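Local coordinates for protein nucleoporin nup120 (PDB 4GQ2) that serves as a structural component of the nuclear pore complex, a scaffold nucleoporin that combines a beta-propeller domain with helical domains, at residues A[50-55]-A[514-519]; A[57-62]-A[112-117]; A[63-68]-A[125-130]; A[71-76]-A[531-536]. All blocks are in the same frame, centred on the assembly; numbering follows the deposited sequence.

Contact 1 (A[50-55]-A[514-519]); sequences LFKKEC and DHFGDE
K52 lays the end of its side chain over one face of the F516 ring. Its CE stands 3.6 Å from the centroid of F516 and 13° off the ring normal, a CH-pi contact. NZ of K52 lies farther out, on the CE1 side, 4.1 Å from the F516 centroid and 34° off the normal, an off-centre cation-pi contact. The K52 chain is extended beyond CG, which carries the ammonium group across from helix 46-55. Beside it, with CG anti to the backbone N (chi1 -174°), the F51 ring extends toward helix 492-515 and brings its CZ to 4.1 Å from CA of D514. Farther out, CB of C55 rests on one face of the F51 ring, and Y512 meets the F516 ring edge-to-face. S436 of helix 434-443 packs on both F51 and D514. The D514 carboxylate is held by a salt bridge with K539 through OD2 and a hydrogen bond with S433 through OD1. H515 ND1 donates to OD2 of D518 at 2.7 Å, nearly in the imidazole plane. Helix 46-55 thus docks on the beta-propeller domain through dispersion and a lysine on an aromatic face, less directional than hydrogen bonding.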
loop_
_atom_site.group_PDB
_atom_site.type_symbol
_atom_site.label_atom_id
_atom_site.label_comp_id
_atom_site.label_asym_id
_atom_site.label_seq_id
_atom_site.Cartn_x
_atom_site.Cartn_y
_atom_site.Cartn_z
ATOM N N LEU A 50 0.355 -16.996 24.028
ATOM C CA LEU A 50 -0.695 -17.231 23.046
ATOM C C LEU A 50 -0.110 -17.132 21.632
ATOM O O LEU A 50 -0.335 -18.006 20.792
ATOM C CB LEU A 50 -1.803 -16.186 23.217
ATOM C CG LEU A 50 -3.280 -16.505 22.969
ATOM C CD1 LEU A 50 -3.984 -15.252 22.461
ATOM C CD2 LEU A 50 -3.501 -17.658 22.008
ATOM N N PHE A 51 0.641 -16.061 21.384
ATOM C CA PHE A 51 1.289 -15.851 20.100
ATOM C C PHE A 51 2.224 -17.012 19.788
ATOM O O PHE A 51 2.122 -17.624 18.723
ATOM C CB PHE A 51 2.053 -14.515 20.079
ATOM C CG PHE A 51 2.618 -14.174 18.733
ATOM C CD1 PHE A 51 1.785 -13.736 17.706
ATOM C CD2 PHE A 51 3.975 -14.304 18.481
ATOM C CE1 PHE A 51 2.300 -13.438 16.452
ATOM C CE2 PHE A 51 4.496 -14.006 17.226
ATOM C CZ PHE A 51 3.660 -13.573 16.211
ATOM N N LYS A 52 3.109 -17.320 20.737
ATOM C CA LYS A 52 4.074 -18.415 20.600
ATOM C C LYS A 52 3.415 -19.759 20.350
ATOM O O LYS A 52 3.873 -20.535 19.503
ATOM C CB LYS A 52 4.988 -18.498 21.825
ATOM C CG LYS A 52 6.014 -17.376 21.911
ATOM C CD LYS A 52 7.086 -17.704 22.937
ATOM C CE LYS A 52 7.868 -16.466 23.339
ATOM N NZ LYS A 52 9.083 -16.814 24.126
ATOM N N LYS A 53 2.327 -20.029 21.064
ATOM C CA LYS A 53 1.662 -21.320 20.945
ATOM C C LYS A 53 1.006 -21.453 19.580
ATOM O O LYS A 53 1.074 -22.515 18.958
ATOM C CB LYS A 53 0.633 -21.519 22.058
ATOM C CG LYS A 53 0.089 -22.934 22.155
ATOM C CD LYS A 53 -0.932 -23.077 23.268
ATOM C CE LYS A 53 -1.481 -24.495 23.315
ATOM N NZ LYS A 53 -2.570 -24.630 24.321
ATOM N N GLU A 54 0.409 -20.363 19.105
ATOM C CA GLU A 54 -0.430 -20.401 17.902
ATOM C C GLU A 54 0.263 -20.020 16.593
ATOM O O GLU A 54 -0.190 -20.434 15.532
ATOM C CB GLU A 54 -1.667 -19.513 18.079
ATOM C CG GLU A 54 -2.419 -19.723 19.389
ATOM C CD GLU A 54 -3.399 -20.882 19.366
ATOM O OE1 GLU A 54 -3.742 -21.365 18.268
ATOM O OE2 GLU A 54 -3.839 -21.306 20.458
ATOM N N CYS A 55 1.340 -19.235 16.663
ATOM C CA CYS A 55 1.872 -18.557 15.468
ATOM C C CYS A 55 3.364 -18.713 15.234
ATOM O O CYS A 55 3.864 -18.307 14.199
ATOM C CB CYS A 55 1.557 -17.065 15.526
ATOM S SG CYS A 55 -0.157 -16.694 15.937
ATOM N N ASP A 514 6.293 -10.216 16.961
ATOM C CA ASP A 514 6.566 -10.735 15.634
ATOM C C ASP A 514 7.986 -11.214 15.489
ATOM O O ASP A 514 8.264 -12.082 14.669
ATOM C CB ASP A 514 6.280 -9.711 14.542
ATOM C CG ASP A 514 6.306 -10.337 13.158
ATOM O OD1 ASP A 514 5.404 -11.142 12.842
ATOM O OD2 ASP A 514 7.236 -10.045 12.394
ATOM N N HIS A 515 8.878 -10.633 16.280
ATOM C CA HIS A 515 10.289 -10.975 16.252
ATOM C C HIS A 515 10.563 -12.390 16.691
ATOM O O HIS A 515 11.552 -12.988 16.273
ATOM C CB HIS A 515 11.099 -9.969 17.069
ATOM C CG HIS A 515 12.586 -10.107 16.894
ATOM N ND1 HIS A 515 13.161 -10.309 15.684
ATOM C CD2 HIS A 515 13.623 -10.064 17.823
ATOM C CE1 HIS A 515 14.496 -10.391 15.833
ATOM N NE2 HIS A 515 14.779 -10.243 17.143
ATOM N N PHE A 516 9.681 -12.954 17.511
ATOM C CA PHE A 516 9.753 -14.384 17.836
ATOM C C PHE A 516 9.609 -15.248 16.580
ATOM O O PHE A 516 10.193 -16.328 16.495
ATOM C CB PHE A 516 8.701 -14.767 18.890
ATOM C CG PHE A 516 8.989 -14.213 20.259
ATOM C CD1 PHE A 516 10.075 -14.685 21.009
ATOM C CD2 PHE A 516 8.185 -13.216 20.806
ATOM C CE1 PHE A 516 10.354 -14.165 22.265
ATOM C CE2 PHE A 516 8.455 -12.697 22.069
ATOM C CZ PHE A 516 9.541 -13.173 22.797
ATOM N N GLY A 517 8.839 -14.762 15.605
ATOM C CA GLY A 517 8.680 -15.448 14.326
ATOM C C GLY A 517 9.901 -15.402 13.413
ATOM O O GLY A 517 9.914 -16.038 12.350
ATOM N N ASP A 518 10.925 -14.656 13.824
ATOM C CA ASP A 518 12.159 -14.516 13.035
ATOM C C ASP A 518 13.190 -15.620 13.275
ATOM O O ASP A 518 14.220 -15.665 12.594
ATOM C CB ASP A 518 12.789 -13.139 13.250
ATOM C CG ASP A 518 11.899 -12.015 12.751
ATOM O OD1 ASP A 518 11.234 -12.198 11.708
ATOM O OD2 ASP A 518 11.856 -10.953 13.401
ATOM N N GLU A 519 12.910 -16.510 14.225
ATOM C CA GLU A 519 13.785 -17.647 14.481
ATOM C C GLU A 519 13.932 -18.519 13.230
ATOM O O GLU A 519 12.940 -18.936 12.638
ATOM C CB GLU A 519 13.244 -18.477 15.648
ATOM C CG GLU A 519 14.127 -19.651 16.051
ATOM C CD GLU A 519 13.737 -20.253 17.391
ATOM O OE1 GLU A 519 12.687 -19.865 17.950
ATOM O OE2 GLU A 519 14.480 -21.123 17.888
#

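Contact 2 (A[57-62]-A[112-117]); sequences AYDAGV and MKDGVA
The D59 side chain lies roughly perpendicular to that of K113, and the D59 carboxylate divides its two oxygens between different partners. OD2 accepts the backbone N-H of D114 at 2.9 Å, from the anti side and 34° out of the carboxylate plane. OD1 faces the K113 ammonium, with NZ 3.6 Å away, a long salt bridge, and also takes a weak bond from the A60 N of its own strand. With CG anti to the backbone N (chi1 -160°), the D59 carboxylate reaches across to the turn opposite. K113 is bent at its second and fourth side-chain torsions and arches over the Y58-D59 backbone: its CD lies 3.5 Å from the Y58 O, and NZ then folds back to the acids. D114 OD1 is the second acid for this amine, again long at 3.6 Å from K113 NZ. The Y58 ring approaches the turn edge-on, its edge toward the K113 N, and its OH is anchored on the V111 O. The segment 112-117 makes a type II beta turn from M112 to G115, whose central peptide supplies the N-H of D114 that D59 takes. The segments lead into strands 59-64 and 115-121, outermost in the sheets of neighbouring propeller blades, and W76, on the adjoining strand 73-79, packs against D59. With D59 OD2 and D114 OD1 only 4.4 Å apart, K113 probably screens their like charges; the neutral N-H, however, gives the shorter and more directional grip on D59.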
loop_
_atom_site.group_PDB
_atom_site.type_symbol
_atom_site.label_atom_id
_atom_site.label_comp_id
_atom_site.label_asym_id
_atom_site.label_seq_id
_atom_site.Cartn_x
_atom_site.Cartn_y
_atom_site.Cartn_z
ATOM N N ALA A 57 6.122 -21.289 14.713
ATOM C CA ALA A 57 6.431 -22.676 14.395
ATOM C C ALA A 57 7.712 -23.107 15.106
ATOM O O ALA A 57 8.597 -22.282 15.342
ATOM C CB ALA A 57 6.563 -22.860 12.878
ATOM N N TYR A 58 7.796 -24.389 15.466
ATOM C CA TYR A 58 9.025 -24.940 16.056
ATOM C C TYR A 58 9.765 -25.861 15.084
ATOM O O TYR A 58 10.866 -26.339 15.380
ATOM C CB TYR A 58 8.762 -25.634 17.402
ATOM C CG TYR A 58 7.692 -26.699 17.371
ATOM C CD1 TYR A 58 7.990 -28.010 17.006
ATOM C CD2 TYR A 58 6.382 -26.399 17.724
ATOM C CE1 TYR A 58 7.006 -28.989 16.982
ATOM C CE2 TYR A 58 5.393 -27.369 17.708
ATOM C CZ TYR A 58 5.708 -28.659 17.337
ATOM O OH TYR A 58 4.717 -29.610 17.319
ATOM N N ASP A 59 9.148 -26.106 13.929
ATOM C CA ASP A 59 9.811 -26.775 12.812
ATOM C C ASP A 59 9.132 -26.385 11.505
ATOM O O ASP A 59 7.958 -26.029 11.499
ATOM C CB ASP A 59 9.805 -28.295 12.992
ATOM C CG ASP A 59 10.861 -28.986 12.149
ATOM O OD1 ASP A 59 11.756 -28.294 11.621
ATOM O OD2 ASP A 59 10.799 -30.225 12.011
ATOM N N ALA A 60 9.872 -26.453 10.401
ATOM C CA ALA A 60 9.368 -26.013 9.099
ATOM C C ALA A 60 10.301 -26.439 7.985
ATOM O O ALA A 60 11.489 -26.676 8.217
ATOM C CB ALA A 60 9.196 -24.494 9.073
ATOM N N GLY A 61 9.752 -26.520 6.774
ATOM C CA GLY A 61 10.529 -26.810 5.581
ATOM C C GLY A 61 9.696 -26.614 4.333
ATOM O O GLY A 61 8.489 -26.389 4.415
ATOM N N VAL A 62 10.342 -26.670 3.172
ATOM C CA VAL A 62 9.604 -26.662 1.917
ATOM C C VAL A 62 10.026 -27.852 1.062
ATOM O O VAL A 62 11.211 -28.155 0.938
ATOM C CB VAL A 62 9.635 -25.302 1.125
ATOM C CG1 VAL A 62 9.848 -24.095 2.033
ATOM C CG2 VAL A 62 10.650 -25.313 -0.003
ATOM N N MET A 112 5.753 -34.079 16.103
ATOM C CA MET A 112 7.094 -33.984 16.662
ATOM C C MET A 112 8.036 -33.270 15.705
ATOM O O MET A 112 7.852 -33.307 14.484
ATOM C CB MET A 112 7.652 -35.369 17.036
ATOM C CG MET A 112 8.083 -36.230 15.859
ATOM S SD MET A 112 9.096 -37.631 16.376
ATOM C CE MET A 112 9.833 -38.137 14.818
ATOM N N LYS A 113 9.038 -32.617 16.282
ATOM C CA LYS A 113 10.124 -32.011 15.539
ATOM C C LYS A 113 10.762 -33.087 14.656
ATOM O O LYS A 113 10.936 -34.236 15.084
ATOM C CB LYS A 113 11.131 -31.417 16.533
ATOM C CG LYS A 113 12.440 -30.934 15.938
ATOM C CD LYS A 113 12.420 -29.450 15.611
ATOM C CE LYS A 113 13.820 -28.932 15.300
ATOM N NZ LYS A 113 14.299 -29.364 13.954
ATOM N N ASP A 114 11.071 -32.725 13.413
ATOM C CA ASP A 114 11.572 -33.681 12.419
ATOM C C ASP A 114 10.538 -34.767 12.133
ATOM O O ASP A 114 10.877 -35.832 11.612
ATOM C CB ASP A 114 12.895 -34.309 12.874
ATOM C CG ASP A 114 13.919 -33.274 13.268
ATOM O OD1 ASP A 114 14.484 -32.628 12.371
ATOM O OD2 ASP A 114 14.158 -33.103 14.476
ATOM N N GLY A 115 9.281 -34.481 12.476
ATOM C CA GLY A 115 8.194 -35.440 12.333
ATOM C C GLY A 115 7.312 -35.265 11.110
ATOM O O GLY A 115 6.198 -35.780 11.082
ATOM N N VAL A 116 7.810 -34.555 10.097
ATOM C CA VAL A 116 7.068 -34.356 8.852
ATOM C C VAL A 116 7.957 -34.743 7.671
ATOM O O VAL A 116 9.073 -34.253 7.538
ATOM C CB VAL A 116 6.585 -32.889 8.690
ATOM C CG1 VAL A 116 5.772 -32.726 7.414
ATOM C CG2 VAL A 116 5.761 -32.436 9.890
ATOM N N ALA A 117 7.454 -35.627 6.818
ATOM C CA ALA A 117 8.203 -36.100 5.669
ATOM C C ALA A 117 7.284 -36.181 4.462
ATOM O O ALA A 117 6.116 -36.552 4.583
ATOM C CB ALA A 117 8.826 -37.458 5.966
#

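Contact 3 (A[63-68]-A[125-130]); sequences YTSNKS and DTTIIY
S65 and T127 face each other where the chains of two propeller blades run in roughly opposite senses, their CA atoms 7.4 Å apart, too far for backbone pairing. S65 lies where strand 59-64 gives way to a loop, at the centre of an inverse gamma turn and at the head of a type I beta turn ending at S68; T127 is near the start of strand 126-133. Side chains span the gap between the two blades. The hydroxyls of S65 and T127 meet across it, OG to OG1 at 3.3 Å, a weak hydrogen bond in which either may be the donor. The two share a first torsion, each oxygen anti to its carbonyl carbon (chi1 -49° in S65, -55° in T127). In T127 this leaves CG2 anti to the backbone N, where it meets the Y63 ring, touching CE2 obliquely at 4.1 Å as the two side chains pass in opposite directions. F120 of strand 115-121 packs against Y63, S65 and T127 alike, and the Y63 ring also meets F118. At the loop end D125 has its main ionic partner in K145 through OD2. S68 OG is hydrogen-bonded to the G70 O, with the S65 O also within reach, while the CB of S68 lies 3.9 Å from D125 OD1.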
loop_
_atom_site.group_PDB
_atom_site.type_symbol
_atom_site.label_atom_id
_atom_site.label_comp_id
_atom_site.label_asym_id
_atom_site.label_seq_id
_atom_site.Cartn_x
_atom_site.Cartn_y
_atom_site.Cartn_z
ATOM N N TYR A 63 9.027 -28.522 0.502
ATOM C CA TYR A 63 9.214 -29.698 -0.325
ATOM C C TYR A 63 8.801 -29.399 -1.756
ATOM O O TYR A 63 7.749 -28.798 -1.997
ATOM C CB TYR A 63 8.374 -30.857 0.222
ATOM C CG TYR A 63 8.423 -32.100 -0.625
ATOM C CD1 TYR A 63 9.537 -32.939 -0.595
ATOM C CD2 TYR A 63 7.358 -32.440 -1.465
ATOM C CE1 TYR A 63 9.592 -34.084 -1.373
ATOM C CE2 TYR A 63 7.400 -33.583 -2.246
ATOM C CZ TYR A 63 8.520 -34.400 -2.199
ATOM O OH TYR A 63 8.580 -35.539 -2.968
ATOM N N THR A 64 9.618 -29.838 -2.705
ATOM C CA THR A 64 9.297 -29.660 -4.116
ATOM C C THR A 64 9.025 -30.999 -4.820
ATOM O O THR A 64 9.859 -31.906 -4.788
ATOM C CB THR A 64 10.372 -28.814 -4.846
ATOM O OG1 THR A 64 10.032 -28.687 -6.233
ATOM C CG2 THR A 64 11.770 -29.430 -4.701
ATOM N N SER A 65 7.838 -31.111 -5.421
ATOM C CA SER A 65 7.440 -32.287 -6.204
ATOM C C SER A 65 8.000 -32.142 -7.615
ATOM O O SER A 65 7.264 -31.862 -8.570
ATOM C CB SER A 65 5.913 -32.418 -6.259
ATOM O OG SER A 65 5.319 -32.304 -4.978
ATOM N N ASN A 66 9.308 -32.357 -7.734
ATOM C CA ASN A 66 10.093 -31.937 -8.902
ATOM C C ASN A 66 9.753 -32.555 -10.267
ATOM O O ASN A 66 10.310 -32.139 -11.285
ATOM C CB ASN A 66 11.601 -32.071 -8.613
ATOM C CG ASN A 66 11.970 -33.410 -7.993
ATOM O OD1 ASN A 66 11.363 -33.848 -7.013
ATOM N ND2 ASN A 66 12.985 -34.058 -8.553
ATOM N N LYS A 67 8.832 -33.518 -10.297
ATOM C CA LYS A 67 8.548 -34.243 -11.539
ATOM C C LYS A 67 7.174 -33.948 -12.169
ATOM O O LYS A 67 6.918 -34.356 -13.305
ATOM C CB LYS A 67 8.752 -35.753 -11.337
ATOM C CG LYS A 67 9.735 -36.394 -12.313
ATOM C CD LYS A 67 9.158 -36.546 -13.714
ATOM C CE LYS A 67 10.248 -36.812 -14.738
ATOM N NZ LYS A 67 9.695 -36.860 -16.119
ATOM N N SER A 68 6.304 -33.237 -11.451
ATOM C CA SER A 68 4.971 -32.879 -11.973
ATOM C C SER A 68 5.032 -31.850 -13.120
ATOM O O SER A 68 6.123 -31.498 -13.585
ATOM C CB SER A 68 4.026 -32.426 -10.845
ATOM O OG SER A 68 4.651 -31.517 -9.954
ATOM N N ASP A 125 -0.503 -38.483 -9.705
ATOM C CA ASP A 125 -0.038 -37.099 -9.530
ATOM C C ASP A 125 -0.422 -36.488 -8.171
ATOM O O ASP A 125 -0.995 -35.397 -8.106
ATOM C CB ASP A 125 -0.554 -36.223 -10.683
ATOM C CG ASP A 125 0.334 -35.018 -10.953
ATOM O OD1 ASP A 125 1.438 -35.199 -11.509
ATOM O OD2 ASP A 125 -0.080 -33.886 -10.625
ATOM N N THR A 126 -0.103 -37.204 -7.094
ATOM C CA THR A 126 -0.464 -36.777 -5.739
ATOM C C THR A 126 0.736 -36.733 -4.787
ATOM O O THR A 126 1.659 -37.546 -4.888
ATOM C CB THR A 126 -1.612 -37.630 -5.136
ATOM O OG1 THR A 126 -1.648 -37.459 -3.713
ATOM C CG2 THR A 126 -1.436 -39.108 -5.445
ATOM N N THR A 127 0.710 -35.763 -3.875
ATOM C CA THR A 127 1.756 -35.598 -2.873
ATOM C C THR A 127 1.306 -36.208 -1.546
ATOM O O THR A 127 0.149 -36.069 -1.145
ATOM C CB THR A 127 2.132 -34.107 -2.680
ATOM O OG1 THR A 127 2.490 -33.531 -3.943
ATOM C CG2 THR A 127 3.313 -33.953 -1.734
ATOM N N ILE A 128 2.243 -36.872 -0.876
ATOM C CA ILE A 128 1.998 -37.580 0.376
ATOM C C ILE A 128 2.742 -36.906 1.529
ATOM O O ILE A 128 3.886 -36.477 1.366
ATOM C CB ILE A 128 2.425 -39.068 0.236
ATOM C CG1 ILE A 128 1.258 -39.918 -0.274
ATOM C CG2 ILE A 128 2.945 -39.647 1.542
ATOM C CD1 ILE A 128 1.064 -39.891 -1.777
ATOM N N ILE A 129 2.086 -36.794 2.683
ATOM C CA ILE A 129 2.775 -36.393 3.909
ATOM C C ILE A 129 2.733 -37.498 4.970
ATOM O O ILE A 129 1.658 -37.997 5.322
ATOM C CB ILE A 129 2.192 -35.109 4.528
ATOM C CG1 ILE A 129 2.105 -33.996 3.491
ATOM C CG2 ILE A 129 3.041 -34.655 5.719
ATOM C CD1 ILE A 129 1.144 -32.898 3.886
ATOM N N TYR A 130 3.913 -37.868 5.462
ATOM C CA TYR A 130 4.051 -38.676 6.667
ATOM C C TYR A 130 4.235 -37.741 7.856
ATOM O O TYR A 130 5.108 -36.870 7.832
ATOM C CB TYR A 130 5.281 -39.578 6.580
ATOM C CG TYR A 130 5.295 -40.574 5.446
ATOM C CD1 TYR A 130 4.660 -41.813 5.566
ATOM C CD2 TYR A 130 5.973 -40.292 4.262
ATOM C CE1 TYR A 130 4.682 -42.732 4.527
ATOM C CE2 TYR A 130 5.999 -41.203 3.216
ATOM C CZ TYR A 130 5.356 -42.419 3.352
ATOM O OH TYR A 130 5.392 -43.321 2.314
#

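Contact 4 (A[71-76]-A[531-536]); sequences SQTLRW and VTYINY
R75 and N535 run alongside each other, pointing opposite ways, with the guanidinium and amide planes 83° apart, and here the contact is tightest. NH2 of R75 donates to the Y536 O at 2.9 Å, a bond lying nearly along the C=O axis (175°) and somewhat tilted from the guanidinium plane. NH1 of R75 reaches OD1 of N535, also at 2.9 Å, but the angle makes this bond weak. CB of N535 sits over one face of the guanidinium, 3.4 Å from NH1 of R75. A bend at the second torsion of R75 (chi2 71°) turns the chain forward along its own strand, toward W76, so that NE makes a weak bond to the W76 O. S77 and the K539 O take further N-H groups, so the buried guanidinium is met by several neutral acceptors. N535 has its firmer polar partner in S522. Strand residues 73-76 and 532-536 run nearly parallel, their axes 9.6 Å apart at closest, in two different sheets. Strand 532-536 belongs to a blade in which strand 3-11 pairs with strand 539-544, consistent with the way beta-propellers close by joining the N-terminal strand to strands from late in the propeller, and strand 73-79 belongs to the neighbouring blade. Toward the other end the packing is looser, van der Waals contact of a methyl with a ring and its hydroxyl. There T73 CG2 touches the Y533 ring obliquely, 3.8 Å from CE1 and 3.6 Å from OH of that tyrosine. Both polar ends turn elsewhere: Y533 OH bonds the V89 O, and T73 OG1 bonds D526.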
loop_
_atom_site.group_PDB
_atom_site.type_symbol
_atom_site.label_atom_id
_atom_site.label_comp_id
_atom_site.label_asym_id
_atom_site.label_seq_id
_atom_site.Cartn_x
_atom_site.Cartn_y
_atom_site.Cartn_z
ATOM N N SER A 71 6.344 -28.362 -11.243
ATOM C CA SER A 71 6.533 -28.650 -9.817
ATOM C C SER A 71 5.670 -27.800 -8.886
ATOM O O SER A 71 5.528 -26.591 -9.081
ATOM C CB SER A 71 7.998 -28.464 -9.428
ATOM O OG SER A 71 8.863 -29.098 -10.351
ATOM N N GLN A 72 5.095 -28.442 -7.876
ATOM C CA GLN A 72 4.498 -27.710 -6.769
ATOM C C GLN A 72 5.522 -27.618 -5.641
ATOM O O GLN A 72 6.209 -28.595 -5.336
ATOM C CB GLN A 72 3.195 -28.356 -6.289
ATOM C CG GLN A 72 2.272 -27.372 -5.577
ATOM C CD GLN A 72 0.815 -27.805 -5.546
ATOM O OE1 GLN A 72 0.502 -28.998 -5.563
ATOM N NE2 GLN A 72 -0.089 -26.827 -5.494
ATOM N N THR A 73 5.637 -26.429 -5.055
ATOM C CA THR A 73 6.585 -26.178 -3.977
ATOM C C THR A 73 5.801 -25.748 -2.743
ATOM O O THR A 73 5.150 -24.704 -2.735
ATOM C CB THR A 73 7.641 -25.126 -4.378
ATOM O OG1 THR A 73 8.264 -25.513 -5.610
ATOM C CG2 THR A 73 8.708 -25.002 -3.316
ATOM N N LEU A 74 5.856 -26.579 -1.710
ATOM C CA LEU A 74 4.983 -26.433 -0.557
ATOM C C LEU A 74 5.744 -26.151 0.722
ATOM O O LEU A 74 6.734 -26.811 1.029
ATOM C CB LEU A 74 4.121 -27.687 -0.389
ATOM C CG LEU A 74 3.233 -28.072 -1.580
ATOM C CD1 LEU A 74 2.536 -29.397 -1.302
ATOM C CD2 LEU A 74 2.220 -26.973 -1.905
ATOM N N ARG A 75 5.263 -25.172 1.475
ATOM C CA ARG A 75 5.881 -24.832 2.733
ATOM C C ARG A 75 5.008 -25.282 3.896
ATOM O O ARG A 75 3.864 -24.842 4.041
ATOM C CB ARG A 75 6.178 -23.330 2.789
ATOM C CG ARG A 75 6.291 -22.736 4.182
ATOM C CD ARG A 75 7.542 -23.173 4.924
ATOM N NE ARG A 75 7.399 -22.806 6.330
ATOM C CZ ARG A 75 7.986 -21.761 6.901
ATOM N NH1 ARG A 75 8.801 -20.980 6.200
ATOM N NH2 ARG A 75 7.755 -21.501 8.183
ATOM N N TRP A 76 5.565 -26.174 4.714
ATOM C CA TRP A 76 4.877 -26.692 5.888
ATOM C C TRP A 76 5.440 -26.091 7.129
ATOM O O TRP A 76 6.626 -25.768 7.195
ATOM C CB TRP A 76 4.972 -28.211 5.963
ATOM C CG TRP A 76 6.382 -28.757 6.027
ATOM C CD1 TRP A 76 7.213 -29.080 4.960
ATOM C CD2 TRP A 76 7.167 -29.083 7.229
ATOM N NE1 TRP A 76 8.420 -29.564 5.403
ATOM C CE2 TRP A 76 8.460 -29.594 6.747
ATOM C CE3 TRP A 76 6.939 -29.010 8.597
ATOM C CZ2 TRP A 76 9.469 -30.000 7.622
ATOM C CZ3 TRP A 76 7.962 -29.430 9.474
ATOM C CH2 TRP A 76 9.194 -29.909 8.998
ATOM N N VAL A 531 15.919 -21.411 -6.779
ATOM C CA VAL A 531 15.840 -20.710 -5.496
ATOM C C VAL A 531 16.106 -21.534 -4.235
ATOM O O VAL A 531 15.678 -22.682 -4.120
ATOM C CB VAL A 531 14.471 -19.996 -5.382
ATOM C CG1 VAL A 531 14.149 -19.610 -3.948
ATOM C CG2 VAL A 531 14.456 -18.771 -6.283
ATOM N N THR A 532 16.815 -20.921 -3.290
ATOM C CA THR A 532 16.949 -21.485 -1.953
ATOM C C THR A 532 16.036 -20.765 -0.953
ATOM O O THR A 532 16.197 -19.572 -0.664
ATOM C CB THR A 532 18.413 -21.526 -1.453
ATOM O OG1 THR A 532 18.424 -21.501 -0.019
ATOM C CG2 THR A 532 19.195 -20.350 -1.966
ATOM N N TYR A 533 15.060 -21.515 -0.452
ATOM C CA TYR A 533 14.109 -21.025 0.532
ATOM C C TYR A 533 14.743 -21.010 1.914
ATOM O O TYR A 533 15.494 -21.912 2.268
ATOM C CB TYR A 533 12.873 -21.925 0.557
ATOM C CG TYR A 533 11.984 -21.811 -0.659
ATOM C CD1 TYR A 533 12.256 -22.538 -1.822
ATOM C CD2 TYR A 533 10.854 -20.992 -0.645
ATOM C CE1 TYR A 533 11.438 -22.442 -2.937
ATOM C CE2 TYR A 533 10.032 -20.890 -1.756
ATOM C CZ TYR A 533 10.326 -21.614 -2.898
ATOM O OH TYR A 533 9.503 -21.519 -4.003
ATOM N N ILE A 534 14.426 -19.976 2.682
ATOM C CA ILE A 534 14.851 -19.847 4.070
ATOM C C ILE A 534 13.601 -19.839 4.930
ATOM O O ILE A 534 12.734 -18.982 4.752
ATOM C CB ILE A 534 15.615 -18.530 4.308
ATOM C CG1 ILE A 534 16.856 -18.454 3.418
ATOM C CG2 ILE A 534 15.996 -18.397 5.768
ATOM C CD1 ILE A 534 17.328 -17.038 3.161
ATOM N N ASN A 535 13.518 -20.777 5.870
ATOM C CA ASN A 535 12.307 -20.948 6.668
ATOM C C ASN A 535 12.440 -20.450 8.091
ATOM O O ASN A 535 13.192 -21.018 8.892
ATOM C CB ASN A 535 11.861 -22.411 6.645
ATOM C CG ASN A 535 11.613 -22.908 5.242
ATOM O OD1 ASN A 535 10.796 -22.344 4.516
ATOM N ND2 ASN A 535 12.329 -23.961 4.843
ATOM N N TYR A 536 11.722 -19.368 8.389
ATOM C CA TYR A 536 11.667 -18.805 9.736
ATOM C C TYR A 536 10.384 -19.284 10.386
ATOM O O TYR A 536 9.550 -19.887 9.720
ATOM C CB TYR A 536 11.714 -17.268 9.709
ATOM C CG TYR A 536 12.983 -16.689 9.111
ATOM C CD1 TYR A 536 14.130 -16.542 9.882
ATOM C CD2 TYR A 536 13.032 -16.288 7.775
ATOM C CE1 TYR A 536 15.293 -16.022 9.347
ATOM C CE2 TYR A 536 14.191 -15.753 7.231
ATOM C CZ TYR A 536 15.320 -15.631 8.024
ATOM O OH TYR A 536 16.480 -15.111 7.508
#

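Contacts 2, 3 and 4 all work on the sheet that holds strands 59-64 and 73-79. Contacts 2 and 3 join its edge strand 59-64 to the next sheet, at the turn leading into strand 115-121 and at strand 126-133, whereas contact 4 joins strand 73-79 to the sheet in which the N-terminal strand 3-11 lies beside strand 539-544. Contact 4 is buried, and there a charged side chain meets neutral acceptors. Contacts 2 and 3 are only partly buried: the first relies on ions and a turn N-H, the second on hydroxyls and a methyl. Contact 1, also partly buried, joins helix 46-55 to segment 514-519 through a lysine on a phenylalanine face and a phenylalanine against the backbone.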